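Local structure of pullulanase (Bacillus acidopullulyticus, 2WAN) at residues Asn287-Ala292 against Ala297-Pro302; Val305-Arg310 against Pro570-Arg575; Gly450-Gly455 against Phe460-Thr465; Val440-Ile445 against Asp503-Gly508. The protein probably hydrolyses the alpha-1,6-glucosidic linkages of pullulan and related branched starch polysaccharides, acting as a debranching glycoside hydrolase. All coordinates share one frame; numbering follows the deposited sequence.

Contact 1 (Asn287-Ala292 against Ala297-Pro302); sequences NLDVAA and AHNILP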
loop_
_atom_site.group_PDB
_atom_site.type_symbol
_atom_site.label_atom_id
_atom_site.label_comp_id
_atom_site.label_asym_id
_atom_site.label_seq_id
_atom_site.Cartn_x
_atom_site.Cartn_y
_atom_site.Cartn_z
ATOM N N ASN A 287 14.907 -25.442 -21.392
ATOM C CA ASN A 287 15.497 -25.955 -20.166
ATOM C C ASN A 287 16.963 -25.541 -20.093
ATOM O O ASN A 287 17.824 -26.142 -20.743
ATOM C CB ASN A 287 15.366 -27.477 -20.111
ATOM C CG ASN A 287 15.788 -28.060 -18.772
ATOM O OD1 ASN A 287 16.018 -27.339 -17.796
ATOM N ND2 ASN A 287 15.883 -29.381 -18.721
ATOM N N LEU A 288 17.241 -24.501 -19.312
ATOM C CA LEU A 288 18.588 -23.935 -19.253
ATOM C C LEU A 288 19.243 -24.309 -17.932
ATOM O O LEU A 288 18.597 -24.281 -16.879
ATOM C CB LEU A 288 18.551 -22.409 -19.445
ATOM C CG LEU A 288 17.643 -21.815 -20.539
ATOM C CD1 LEU A 288 17.509 -20.310 -20.387
ATOM C CD2 LEU A 288 18.118 -22.174 -21.957
ATOM N N ASP A 289 20.523 -24.677 -17.995
ATOM C CA ASP A 289 21.274 -25.114 -16.818
ATOM C C ASP A 289 22.610 -24.396 -16.716
ATOM O O ASP A 289 23.217 -24.053 -17.731
ATOM C CB ASP A 289 21.519 -26.625 -16.856
ATOM C CG ASP A 289 20.514 -27.406 -16.035
ATOM O OD1 ASP A 289 20.905 -28.438 -15.451
ATOM O OD2 ASP A 289 19.336 -26.996 -15.969
ATOM N N VAL A 290 23.054 -24.170 -15.485
ATOM C CA VAL A 290 24.362 -23.574 -15.237
ATOM C C VAL A 290 25.143 -24.458 -14.273
ATOM O O VAL A 290 24.570 -25.075 -13.378
ATOM C CB VAL A 290 24.254 -22.103 -14.711
ATOM C CG1 VAL A 290 23.533 -22.052 -13.378
ATOM C CG2 VAL A 290 25.639 -21.444 -14.618
ATOM N N ALA A 291 26.453 -24.544 -14.494
ATOM C CA ALA A 291 27.344 -25.284 -13.614
ATOM C C ALA A 291 28.692 -24.578 -13.548
ATOM O O ALA A 291 28.995 -23.715 -14.378
ATOM C CB ALA A 291 27.520 -26.724 -14.115
ATOM N N ALA A 292 29.479 -24.946 -12.540
ATOM C CA ALA A 292 30.892 -24.578 -12.449
ATOM C C ALA A 292 31.682 -25.776 -11.924
ATOM O O ALA A 292 31.105 -26.687 -11.316
ATOM C CB ALA A 292 31.083 -23.364 -11.547
ATOM N N ALA A 297 25.247 -28.718 -10.847
ATOM C CA ALA A 297 24.501 -27.841 -11.752
ATOM C C ALA A 297 23.112 -27.463 -11.213
ATOM O O ALA A 297 22.561 -28.155 -10.351
ATOM C CB ALA A 297 24.372 -28.497 -13.134
ATOM N N HIS A 298 22.558 -26.364 -11.730
ATOM C CA HIS A 298 21.209 -25.911 -11.360
ATOM C C HIS A 298 20.482 -25.323 -12.562
ATOM O O HIS A 298 21.094 -24.720 -13.439
ATOM C CB HIS A 298 21.268 -24.854 -10.248
ATOM C CG HIS A 298 19.990 -24.714 -9.474
ATOM N ND1 HIS A 298 18.958 -23.891 -9.874
ATOM C CD2 HIS A 298 19.576 -25.303 -8.325
ATOM C CE1 HIS A 298 17.967 -23.975 -9.004
ATOM N NE2 HIS A 298 18.315 -24.828 -8.057
ATOM N N ASN A 299 19.163 -25.488 -12.583
ATOM C CA ASN A 299 18.322 -24.809 -13.561
ATOM C C ASN A 299 18.445 -23.290 -13.452
ATOM O O ASN A 299 18.639 -22.757 -12.350
ATOM C CB ASN A 299 16.863 -25.218 -13.354
ATOM C CG ASN A 299 15.923 -24.530 -14.328
ATOM O OD1 ASN A 299 15.909 -24.836 -15.525
ATOM N ND2 ASN A 299 15.136 -23.592 -13.819
ATOM N N ILE A 300 18.352 -22.616 -14.595
ATOM C CA ILE A 300 18.320 -21.155 -14.668
ATOM C C ILE A 300 16.873 -20.729 -14.934
ATOM O O ILE A 300 16.320 -20.980 -16.020
ATOM C CB ILE A 300 19.208 -20.593 -15.809
ATOM C CG1 ILE A 300 20.620 -21.196 -15.784
ATOM C CG2 ILE A 300 19.265 -19.062 -15.760
ATOM C CD1 ILE A 300 21.429 -20.915 -17.051
ATOM N N LEU A 301 16.258 -20.093 -13.944
ATOM C CA LEU A 301 14.868 -19.668 -14.077
ATOM C C LEU A 301 14.844 -18.260 -14.617
ATOM O O LEU A 301 15.539 -17.394 -14.092
ATOM C CB LEU A 301 14.143 -19.723 -12.731
ATOM C CG LEU A 301 12.622 -19.519 -12.803
ATOM C CD1 LEU A 301 11.933 -20.809 -13.237
ATOM C CD2 LEU A 301 12.121 -19.072 -11.433
ATOM N N PRO A 302 14.056 -18.014 -15.679
ATOM C CA PRO A 302 13.923 -16.648 -16.158
ATOM C C PRO A 302 13.304 -15.746 -15.073
ATOM O O PRO A 302 12.300 -16.119 -14.463
ATOM C CB PRO A 302 12.973 -16.799 -17.359
ATOM C CG PRO A 302 13.207 -18.227 -17.820
ATOM C CD PRO A 302 13.345 -18.975 -16.545
HETATM O O HOH W 1 15.275 -23.068 -17.593
#
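Ile300 drives its CD1 methyl between two residues of the partner strand, lying 4.0 Å from Leu288 CB and 3.9 Å from Val290 CB. Its CG1 stands opposite the carbonyl carbon (chi1 -49°), which directs the longer branch at the neighbouring strand, where the side chains of Ile300 and Val290 meet at about a right angle. Val114, Ala117 and Leu119 of strand 114-121 pack against this apolar group. A second, smaller patch forms at the other end of the hairpin, with Ala291 CB against Ala297 CB at 3.7 Å.

Between these patches runs the antiparallel ladder of strands 288-292 and 295-302. Val290 and His298 form a hydrogen-bonded pair, with Val290 N giving to His298 O and His298 N to Val290 O, each at 2.9 Å. Farther along, Ile300 N gives to Leu288 O at 2.8 Å, and beyond it a water bridges Leu288 N and Ile300 O. Asp289 and Asn299 form the non-hydrogen-bonded pair, with Asp289 OD2 3.4 Å from Asn299 CA. At the outer edge the imidazole of His298 turns back on its own strand, and ND1 donates to a lone pair of Asn299 O at 2.7 Å, in the carbonyl plane. The hairpin is thus joined by main-chain bonds and by apolar side chains from both strands, and the His298 bond implies that ND1 carries a proton.

Contact 2 (Val305-Arg310 against Pro570-Arg575); sequences VLNLPR and PQYYYR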
loop_
_atom_site.group_PDB
_atom_site.type_symbol
_atom_site.label_atom_id
_atom_site.label_comp_id
_atom_site.label_asym_id
_atom_site.label_seq_id
_atom_site.Cartn_x
_atom_site.Cartn_y
_atom_site.Cartn_z
ATOM N N VAL A 305 14.921 -10.984 -16.963
ATOM C CA VAL A 305 14.914 -11.000 -18.429
ATOM C C VAL A 305 13.502 -10.694 -18.976
ATOM O O VAL A 305 13.353 -10.059 -20.028
ATOM C CB VAL A 305 15.463 -12.329 -18.989
ATOM C CG1 VAL A 305 14.565 -13.527 -18.613
ATOM C CG2 VAL A 305 15.648 -12.231 -20.509
ATOM N N LEU A 306 12.479 -11.119 -18.236
ATOM C CA LEU A 306 11.089 -10.931 -18.672
ATOM C C LEU A 306 10.623 -9.477 -18.588
ATOM O O LEU A 306 9.559 -9.138 -19.111
ATOM C CB LEU A 306 10.149 -11.864 -17.893
ATOM C CG LEU A 306 10.470 -13.359 -17.961
ATOM C CD1 LEU A 306 9.541 -14.158 -17.031
ATOM C CD2 LEU A 306 10.389 -13.893 -19.406
ATOM N N ASN A 307 11.418 -8.619 -17.936
ATOM C CA ASN A 307 11.165 -7.167 -17.936
ATOM C C ASN A 307 11.304 -6.526 -19.315
ATOM O O ASN A 307 10.757 -5.453 -19.554
ATOM C CB ASN A 307 12.126 -6.406 -17.008
ATOM C CG ASN A 307 12.031 -6.820 -15.552
ATOM O OD1 ASN A 307 11.155 -7.581 -15.142
ATOM N ND2 ASN A 307 12.963 -6.305 -14.752
ATOM N N LEU A 308 12.064 -7.172 -20.201
ATOM C CA LEU A 308 12.433 -6.578 -21.498
ATOM C C LEU A 308 11.218 -6.322 -22.400
ATOM O O LEU A 308 10.251 -7.086 -22.377
ATOM C CB LEU A 308 13.482 -7.448 -22.220
ATOM C CG LEU A 308 14.873 -7.562 -21.570
ATOM C CD1 LEU A 308 15.728 -8.639 -22.245
ATOM C CD2 LEU A 308 15.591 -6.233 -21.583
ATOM N N PRO A 309 11.260 -5.240 -23.202
ATOM C CA PRO A 309 10.146 -4.885 -24.082
ATOM C C PRO A 309 9.607 -6.030 -24.958
ATOM O O PRO A 309 8.416 -6.050 -25.273
ATOM C CB PRO A 309 10.742 -3.771 -24.943
ATOM C CG PRO A 309 11.664 -3.084 -23.983
ATOM C CD PRO A 309 12.306 -4.202 -23.217
ATOM N N ARG A 310 10.462 -6.977 -25.337
ATOM C CA ARG A 310 10.020 -8.087 -26.187
ATOM C C ARG A 310 8.986 -9.000 -25.510
ATOM O O ARG A 310 8.234 -9.680 -26.204
ATOM C CB ARG A 310 11.207 -8.900 -26.703
ATOM C CG ARG A 310 11.931 -9.709 -25.650
ATOM C CD ARG A 310 12.985 -10.609 -26.277
ATOM N NE ARG A 310 12.397 -11.561 -27.213
ATOM C CZ ARG A 310 13.094 -12.314 -28.057
ATOM N NH1 ARG A 310 14.417 -12.228 -28.105
ATOM N NH2 ARG A 310 12.462 -13.147 -28.864
ATOM N N PRO A 570 6.229 -18.888 -13.314
ATOM C CA PRO A 570 6.870 -19.236 -12.047
ATOM C C PRO A 570 7.703 -18.111 -11.433
ATOM O O PRO A 570 8.626 -17.580 -12.070
ATOM C CB PRO A 570 7.719 -20.465 -12.418
ATOM C CG PRO A 570 6.866 -21.159 -13.447
ATOM C CD PRO A 570 6.276 -20.025 -14.265
ATOM N N GLN A 571 7.315 -17.745 -10.209
ATOM C CA GLN A 571 7.962 -16.709 -9.368
ATOM C C GLN A 571 7.863 -15.251 -9.791
ATOM O O GLN A 571 8.035 -14.369 -8.953
ATOM C CB GLN A 571 9.443 -17.020 -9.113
ATOM C CG GLN A 571 9.696 -18.282 -8.304
ATOM C CD GLN A 571 11.174 -18.432 -7.991
ATOM O OE1 GLN A 571 11.967 -17.518 -8.243
ATOM N NE2 GLN A 571 11.555 -19.587 -7.461
ATOM N N TYR A 572 7.630 -14.995 -11.075
ATOM C CA TYR A 572 7.798 -13.668 -11.642
ATOM C C TYR A 572 6.855 -12.603 -11.073
ATOM O O TYR A 572 7.192 -11.420 -11.083
ATOM C CB TYR A 572 7.675 -13.705 -13.173
ATOM C CG TYR A 572 7.997 -12.375 -13.829
ATOM C CD1 TYR A 572 9.319 -11.969 -14.008
ATOM C CD2 TYR A 572 6.979 -11.529 -14.283
ATOM C CE1 TYR A 572 9.618 -10.768 -14.595
ATOM C CE2 TYR A 572 7.266 -10.321 -14.870
ATOM C CZ TYR A 572 8.591 -9.943 -15.028
ATOM O OH TYR A 572 8.888 -8.760 -15.604
ATOM N N TYR A 573 5.675 -13.012 -10.607
ATOM C CA TYR A 573 4.734 -12.024 -10.038
ATOM C C TYR A 573 5.109 -11.603 -8.615
ATOM O O TYR A 573 4.468 -10.703 -8.053
ATOM C CB TYR A 573 3.277 -12.529 -10.090
ATOM C CG TYR A 573 2.661 -12.505 -11.480
ATOM C CD1 TYR A 573 2.054 -11.339 -11.979
ATOM C CD2 TYR A 573 2.672 -13.647 -12.291
ATOM C CE1 TYR A 573 1.475 -11.307 -13.261
ATOM C CE2 TYR A 573 2.106 -13.630 -13.569
ATOM C CZ TYR A 573 1.508 -12.455 -14.046
ATOM O OH TYR A 573 0.925 -12.445 -15.306
ATOM N N TYR A 574 6.150 -12.222 -8.052
ATOM C CA TYR A 574 6.546 -12.013 -6.644
ATOM C C TYR A 574 7.991 -11.518 -6.550
ATOM O O TYR A 574 8.767 -11.717 -7.477
ATOM C CB TYR A 574 6.460 -13.331 -5.882
ATOM C CG TYR A 574 5.074 -13.915 -5.893
ATOM C CD1 TYR A 574 4.100 -13.437 -5.019
ATOM C CD2 TYR A 574 4.717 -14.908 -6.805
ATOM C CE1 TYR A 574 2.796 -13.941 -5.043
ATOM C CE2 TYR A 574 3.416 -15.433 -6.825
ATOM C CZ TYR A 574 2.466 -14.946 -5.945
ATOM O OH TYR A 574 1.176 -15.442 -5.940
ATOM N N ARG A 575 8.350 -10.898 -5.424
ATOM C CA ARG A 575 9.735 -10.479 -5.195
ATOM C C ARG A 575 10.560 -11.622 -4.606
ATOM O O ARG A 575 10.135 -12.310 -3.683
ATOM C CB ARG A 575 9.816 -9.204 -4.335
ATOM C CG ARG A 575 9.118 -7.993 -4.984
ATOM C CD ARG A 575 9.250 -6.689 -4.166
ATOM N NE ARG A 575 8.613 -5.608 -4.911
ATOM C CZ ARG A 575 7.626 -4.834 -4.465
ATOM N NH1 ARG A 575 7.168 -4.962 -3.224
ATOM N NH2 ARG A 575 7.119 -3.900 -5.271
#
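Tyr572 holds CG opposite its backbone N (chi1 -174°), which carries the ring toward Leu306 and Asn307, while Asn307 keeps CG opposite the carbonyl carbon (chi1 -61°), which places its amide beside the hydroxyl. Leu306 lies over one ring face: its CB is 3.5 Å from Tyr572 CE1, and its CD1 makes a CH-pi contact, 4.2 Å from the ring centroid. The hydroxyl OH of Tyr572 donates to Asn307 OD1 at 2.6 Å, in the carbonyl plane, although amide and ring planes are 58° apart. Tyr572 sits in a type I turn, Gln571 to Tyr574, and its ring also stacks with His596 and meets that of Trp332. A phenylalanine in its place would probably keep the packing on Leu306 but leave Asn307 OD1 without this donor and its amide freer to turn. Because OD1 can only accept, the short bond fixes the direction of the hydroxyl proton and joins the loop after strand 295-302 to a loop of the catalytic domain.

Contact 3 (Gly450-Gly455 against Phe460-Thr465); sequences GMKNKG and FTEHGT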
loop_
_atom_site.group_PDB
_atom_site.type_symbol
_atom_site.label_atom_id
_atom_site.label_comp_id
_atom_site.label_asym_id
_atom_site.label_seq_id
_atom_site.Cartn_x
_atom_site.Cartn_y
_atom_site.Cartn_z
ATOM N N GLY A 450 -31.711 -5.593 12.419
ATOM C CA GLY A 450 -32.905 -5.179 11.666
ATOM C C GLY A 450 -32.873 -5.398 10.161
ATOM O O GLY A 450 -33.869 -5.126 9.469
ATOM N N MET A 451 -31.734 -5.871 9.667
ATOM C CA MET A 451 -31.549 -6.188 8.250
ATOM C C MET A 451 -31.792 -7.677 8.025
ATOM O O MET A 451 -31.372 -8.518 8.840
ATOM C CB MET A 451 -30.140 -5.771 7.811
ATOM C CG MET A 451 -30.029 -4.259 7.572
ATOM S SD MET A 451 -28.352 -3.623 7.512
ATOM C CE MET A 451 -27.932 -3.607 9.262
ATOM N N LYS A 452 -32.465 -7.994 6.917
ATOM C CA LYS A 452 -32.820 -9.387 6.574
ATOM C C LYS A 452 -31.643 -10.178 6.013
ATOM O O LYS A 452 -31.418 -11.334 6.377
ATOM C CB LYS A 452 -33.976 -9.401 5.556
ATOM C CG LYS A 452 -35.331 -9.013 6.145
ATOM C CD LYS A 452 -36.423 -9.056 5.070
ATOM C CE LYS A 452 -37.806 -8.768 5.659
ATOM N NZ LYS A 452 -37.960 -7.340 6.071
ATOM N N ASN A 453 -30.875 -9.546 5.128
ATOM C CA ASN A 453 -29.764 -10.221 4.440
ATOM C C ASN A 453 -28.521 -10.162 5.301
ATOM O O ASN A 453 -27.535 -9.510 4.956
ATOM C CB ASN A 453 -29.498 -9.556 3.078
ATOM C CG ASN A 453 -30.634 -9.793 2.094
ATOM O OD1 ASN A 453 -30.750 -10.881 1.534
ATOM N ND2 ASN A 453 -31.471 -8.777 1.876
ATOM N N LYS A 454 -28.579 -10.840 6.440
ATOM C CA LYS A 454 -27.546 -10.683 7.463
ATOM C C LYS A 454 -26.194 -11.190 6.999
ATOM O O LYS A 454 -26.068 -12.322 6.522
ATOM C CB LYS A 454 -27.975 -11.360 8.763
ATOM C CG LYS A 454 -29.140 -10.655 9.398
ATOM C CD LYS A 454 -29.399 -11.211 10.794
ATOM C CE LYS A 454 -30.727 -10.750 11.316
ATOM N NZ LYS A 454 -30.683 -9.326 11.645
ATOM N N GLY A 455 -25.201 -10.305 7.094
ATOM C CA GLY A 455 -23.825 -10.593 6.705
ATOM C C GLY A 455 -23.542 -10.494 5.210
ATOM O O GLY A 455 -22.460 -10.900 4.763
ATOM N N PHE A 460 -27.003 -3.774 2.617
ATOM C CA PHE A 460 -26.810 -2.350 2.301
ATOM C C PHE A 460 -27.873 -1.755 1.374
ATOM O O PHE A 460 -27.834 -0.555 1.071
ATOM C CB PHE A 460 -25.434 -2.137 1.651
ATOM C CG PHE A 460 -24.278 -2.183 2.617
ATOM C CD1 PHE A 460 -23.774 -3.400 3.084
ATOM C CD2 PHE A 460 -23.653 -1.005 3.022
ATOM C CE1 PHE A 460 -22.691 -3.437 3.973
ATOM C CE2 PHE A 460 -22.567 -1.036 3.920
ATOM C CZ PHE A 460 -22.073 -2.244 4.378
ATOM N N THR A 461 -28.800 -2.578 0.884
ATOM C CA THR A 461 -29.873 -2.083 0.017
ATOM C C THR A 461 -31.179 -1.888 0.784
ATOM O O THR A 461 -32.177 -1.408 0.209
ATOM C CB THR A 461 -30.186 -3.061 -1.166
ATOM O OG1 THR A 461 -30.818 -4.259 -0.666
ATOM C CG2 THR A 461 -28.909 -3.436 -1.935
ATOM N N GLU A 462 -31.187 -2.263 2.067
ATOM C CA GLU A 462 -32.429 -2.304 2.845
ATOM C C GLU A 462 -32.750 -0.974 3.535
ATOM O O GLU A 462 -32.032 -0.545 4.429
ATOM C CB GLU A 462 -32.382 -3.442 3.876
ATOM C CG GLU A 462 -32.156 -4.832 3.249
ATOM C CD GLU A 462 -32.142 -5.927 4.273
ATOM O OE1 GLU A 462 -32.935 -5.861 5.241
ATOM O OE2 GLU A 462 -31.317 -6.840 4.121
ATOM N N HIS A 463 -33.853 -0.347 3.127
ATOM C CA HIS A 463 -34.345 0.888 3.762
ATOM C C HIS A 463 -35.319 0.629 4.904
ATOM O O HIS A 463 -35.994 -0.401 4.949
ATOM C CB HIS A 463 -35.021 1.782 2.711
ATOM C CG HIS A 463 -34.071 2.307 1.680
ATOM N ND1 HIS A 463 -33.467 3.539 1.788
ATOM C CD2 HIS A 463 -33.586 1.747 0.546
ATOM C CE1 HIS A 463 -32.664 3.725 0.754
ATOM N NE2 HIS A 463 -32.718 2.651 -0.014
ATOM N N GLY A 464 -35.363 1.567 5.841
ATOM C CA GLY A 464 -36.339 1.533 6.933
ATOM C C GLY A 464 -36.010 0.527 8.025
ATOM O O GLY A 464 -36.886 0.168 8.821
ATOM N N THR A 465 -34.757 0.075 8.088
ATOM C CA THR A 465 -34.403 -0.978 9.056
ATOM C C THR A 465 -34.208 -0.364 10.440
ATOM O O THR A 465 -33.699 0.759 10.587
ATOM C CB THR A 465 -33.174 -1.822 8.633
ATOM O OG1 THR A 465 -32.032 -0.959 8.480
ATOM C CG2 THR A 465 -33.446 -2.548 7.279
HETATM O O HOH W 2 -35.404 -5.233 5.185
#
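Glu462 points its two carboxylate oxygens at the backbone N-H groups of Lys452 and Asn453, and this is the tight side of the contact. Lys452 N gives to OE1 of Glu462 at 2.8 Å and Asn453 N to OE2 at 2.9 Å, both nearly straight and both on syn lone pairs. A third bond, from Asn453 ND2 to Glu462 OE2 at 3.0 Å, comes from above the carboxylate plane, the amide standing almost upright to it (81°). Glu462 reaches them with its chain extended beyond CG, and the three N-H donors probably stabilise its negative charge. Also buried, Thr465 CG2 rests 3.8 Å from Met451 CG, while its OG1 turns to Thr473.

The solvent side is looser. A water gives to Glu462 OE1 and is held only weakly by Lys452 NZ, whose ammonium makes no direct contact with the acid. These bonds fold the long connection between helices 440-444 and 474-481 back on itself, within the first strand-to-helix excursion of the (beta/alpha)8 barrel.

Contact 4 (Val440-Ile445 against Asp503-Gly508); sequences VRDFSI and DTYNWG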
loop_
_atom_site.group_PDB
_atom_site.type_symbol
_atom_site.label_atom_id
_atom_site.label_comp_id
_atom_site.label_asym_id
_atom_site.label_seq_id
_atom_site.Cartn_x
_atom_site.Cartn_y
_atom_site.Cartn_z
ATOM N N VAL A 440 -18.326 -6.091 5.444
ATOM C CA VAL A 440 -19.683 -6.468 4.991
ATOM C C VAL A 440 -20.407 -7.405 5.968
ATOM O O VAL A 440 -21.631 -7.257 6.181
ATOM C CB VAL A 440 -19.648 -7.089 3.567
ATOM C CG1 VAL A 440 -21.036 -7.564 3.135
ATOM C CG2 VAL A 440 -19.112 -6.045 2.541
ATOM N N ARG A 441 -19.692 -8.374 6.551
ATOM C CA ARG A 441 -20.351 -9.260 7.506
ATOM C C ARG A 441 -20.668 -8.497 8.810
ATOM O O ARG A 441 -21.816 -8.508 9.281
ATOM C CB ARG A 441 -19.507 -10.488 7.801
ATOM C CG ARG A 441 -20.236 -11.496 8.691
ATOM C CD ARG A 441 -19.446 -12.791 8.881
ATOM N NE ARG A 441 -20.139 -13.695 9.812
ATOM C CZ ARG A 441 -21.101 -14.559 9.475
ATOM N NH1 ARG A 441 -21.516 -14.678 8.205
ATOM N NH2 ARG A 441 -21.662 -15.323 10.422
ATOM N N ASP A 442 -19.679 -7.789 9.360
ATOM C CA ASP A 442 -19.891 -7.098 10.659
ATOM C C ASP A 442 -21.103 -6.185 10.630
ATOM O O ASP A 442 -21.847 -6.070 11.618
ATOM C CB ASP A 442 -18.723 -6.182 11.036
ATOM C CG ASP A 442 -17.415 -6.895 11.228
ATOM O OD1 ASP A 442 -17.346 -8.131 11.157
ATOM O OD2 ASP A 442 -16.420 -6.174 11.461
ATOM N N PHE A 443 -21.289 -5.495 9.505
ATOM C CA PHE A 443 -22.304 -4.437 9.398
ATOM C C PHE A 443 -23.707 -4.891 9.795
ATOM O O PHE A 443 -24.445 -4.129 10.435
ATOM C CB PHE A 443 -22.313 -3.896 7.964
ATOM C CG PHE A 443 -23.114 -2.636 7.797
ATOM C CD1 PHE A 443 -22.740 -1.472 8.468
ATOM C CD2 PHE A 443 -24.251 -2.619 6.969
ATOM C CE1 PHE A 443 -23.474 -0.290 8.309
ATOM C CE2 PHE A 443 -24.994 -1.433 6.800
ATOM C CZ PHE A 443 -24.611 -0.282 7.491
ATOM N N SER A 444 -24.066 -6.129 9.439
ATOM C CA SER A 444 -25.470 -6.549 9.545
ATOM C C SER A 444 -25.707 -7.942 10.157
ATOM O O SER A 444 -26.850 -8.365 10.298
ATOM C CB SER A 444 -26.091 -6.511 8.136
ATOM O OG SER A 444 -25.435 -7.460 7.300
ATOM N N ILE A 445 -24.648 -8.648 10.533
ATOM C CA ILE A 445 -24.798 -10.053 10.967
ATOM C C ILE A 445 -25.565 -10.231 12.292
ATOM O O ILE A 445 -26.199 -11.273 12.507
ATOM C CB ILE A 445 -23.425 -10.760 11.058
ATOM C CG1 ILE A 445 -23.564 -12.291 11.193
ATOM C CG2 ILE A 445 -22.583 -10.203 12.240
ATOM C CD1 ILE A 445 -24.243 -12.985 10.012
ATOM N N ASP A 503 -20.283 -18.876 6.422
ATOM C CA ASP A 503 -20.405 -18.141 7.677
ATOM C C ASP A 503 -19.172 -18.222 8.580
ATOM O O ASP A 503 -19.214 -17.778 9.733
ATOM C CB ASP A 503 -21.691 -18.528 8.417
ATOM C CG ASP A 503 -22.937 -18.214 7.607
ATOM O OD1 ASP A 503 -23.120 -17.037 7.195
ATOM O OD2 ASP A 503 -23.732 -19.148 7.366
ATOM N N THR A 504 -18.069 -18.769 8.074
ATOM C CA THR A 504 -16.824 -18.624 8.812
ATOM C C THR A 504 -16.411 -17.157 8.692
ATOM O O THR A 504 -16.875 -16.448 7.788
ATOM C CB THR A 504 -15.714 -19.603 8.377
ATOM O OG1 THR A 504 -15.431 -19.436 6.990
ATOM C CG2 THR A 504 -16.127 -21.062 8.650
ATOM N N TYR A 505 -15.586 -16.698 9.625
ATOM C CA TYR A 505 -15.237 -15.284 9.700
ATOM C C TYR A 505 -13.827 -14.990 9.202
ATOM O O TYR A 505 -12.877 -15.573 9.694
ATOM C CB TYR A 505 -15.358 -14.785 11.156
ATOM C CG TYR A 505 -15.215 -13.283 11.176
ATOM C CD1 TYR A 505 -13.955 -12.668 11.271
ATOM C CD2 TYR A 505 -16.338 -12.480 11.000
ATOM C CE1 TYR A 505 -13.829 -11.279 11.223
ATOM C CE2 TYR A 505 -16.227 -11.089 10.941
ATOM C CZ TYR A 505 -14.988 -10.501 11.056
ATOM O OH TYR A 505 -14.894 -9.130 11.003
ATOM N N ASN A 506 -13.665 -14.029 8.290
ATOM C CA ASN A 506 -12.330 -13.505 8.016
ATOM C C ASN A 506 -12.374 -12.066 7.495
ATOM O O ASN A 506 -13.290 -11.694 6.752
ATOM C CB ASN A 506 -11.567 -14.394 7.013
ATOM C CG ASN A 506 -10.050 -14.236 7.107
ATOM O OD1 ASN A 506 -9.461 -13.268 6.593
ATOM N ND2 ASN A 506 -9.401 -15.216 7.747
ATOM N N TRP A 507 -11.373 -11.268 7.852
ATOM C CA TRP A 507 -11.240 -9.923 7.267
ATOM C C TRP A 507 -11.034 -9.930 5.752
ATOM O O TRP A 507 -11.487 -9.008 5.074
ATOM C CB TRP A 507 -10.079 -9.133 7.869
ATOM C CG TRP A 507 -10.315 -8.572 9.233
ATOM C CD1 TRP A 507 -11.517 -8.422 9.877
ATOM C CD2 TRP A 507 -9.318 -8.044 10.107
ATOM N NE1 TRP A 507 -11.320 -7.860 11.111
ATOM C CE2 TRP A 507 -9.981 -7.603 11.275
ATOM C CE3 TRP A 507 -7.920 -7.912 10.025
ATOM C CZ2 TRP A 507 -9.293 -7.055 12.369
ATOM C CZ3 TRP A 507 -7.233 -7.353 11.114
ATOM C CH2 TRP A 507 -7.925 -6.936 12.268
ATOM N N GLY A 508 -10.309 -10.927 5.241
ATOM C CA GLY A 508 -10.088 -11.053 3.803
ATOM C C GLY A 508 -8.771 -10.545 3.247
ATOM O O GLY A 508 -8.694 -10.199 2.051
#
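Arg441 and Tyr505 face each other with CA atoms 8.2 Å apart, where the short, weakly bonded helix 440-444 passes the irregular loop 503-508. Both follow strands of the (beta/alpha)8 barrel, the helix directly after strand 435-438 and the loop farther along from strand 485-488, and the contact is made mainly by side chains.

The Arg441 chain runs extended from CG to NE, with CG opposite the backbone N (chi1 -174°), and carries its guanidinium to Asp503. There NH1 of Arg441 forms a salt bridge with OD1 of Asp503 at 3.0 Å, close to the guanidinium plane and on the anti lone pair. The carbonyl O of Asp503 lies over one face of the group and Ile445 CD1 over the opposite one. NE is engaged by Asp797 of helix 797-800, so the cation is shared between two acids. An alanine in place of Arg441 would probably leave Asp503 and Asp797 without their common positive partner and open a gap beside the Tyr505 ring, whose CD2 packs 3.8 Å from Arg441 CD.

Next door, the hydroxyl OH of Tyr505 donates to the syn lone pair of Asp442 OD1 at 2.7 Å. Carboxylate and ring are nearly coplanar, 8° apart, and the ring lies close to that of His439. Beyond it an Asx turn shapes the loop, Gly508 N giving to a lone pair of Asn506 OD1 at 2.8 Å.

From the N terminus, contact 1 comes first and closes only the tight hairpin of strands 288-292 and 295-302. The chain leaves it and almost at once opens contact 2, about 17 Å away between centres, and Leu301 of the hairpin packs on Gln571 there. Contact 2 closes a loop of 259 residues, spanning the CBM48 region and the first barrel strands, and brings its two distant ends together. Contact 4 nests within that loop, and contact 3 within contact 4; none cross. Contact 3 lies within the first barrel connection, and contact 4 joins that connection to the second. Their centres are about 14 Å apart, and they meet where Phe460 stacks on Phe443 and Gly455 N hydrogen-bonds to Ser444 OG.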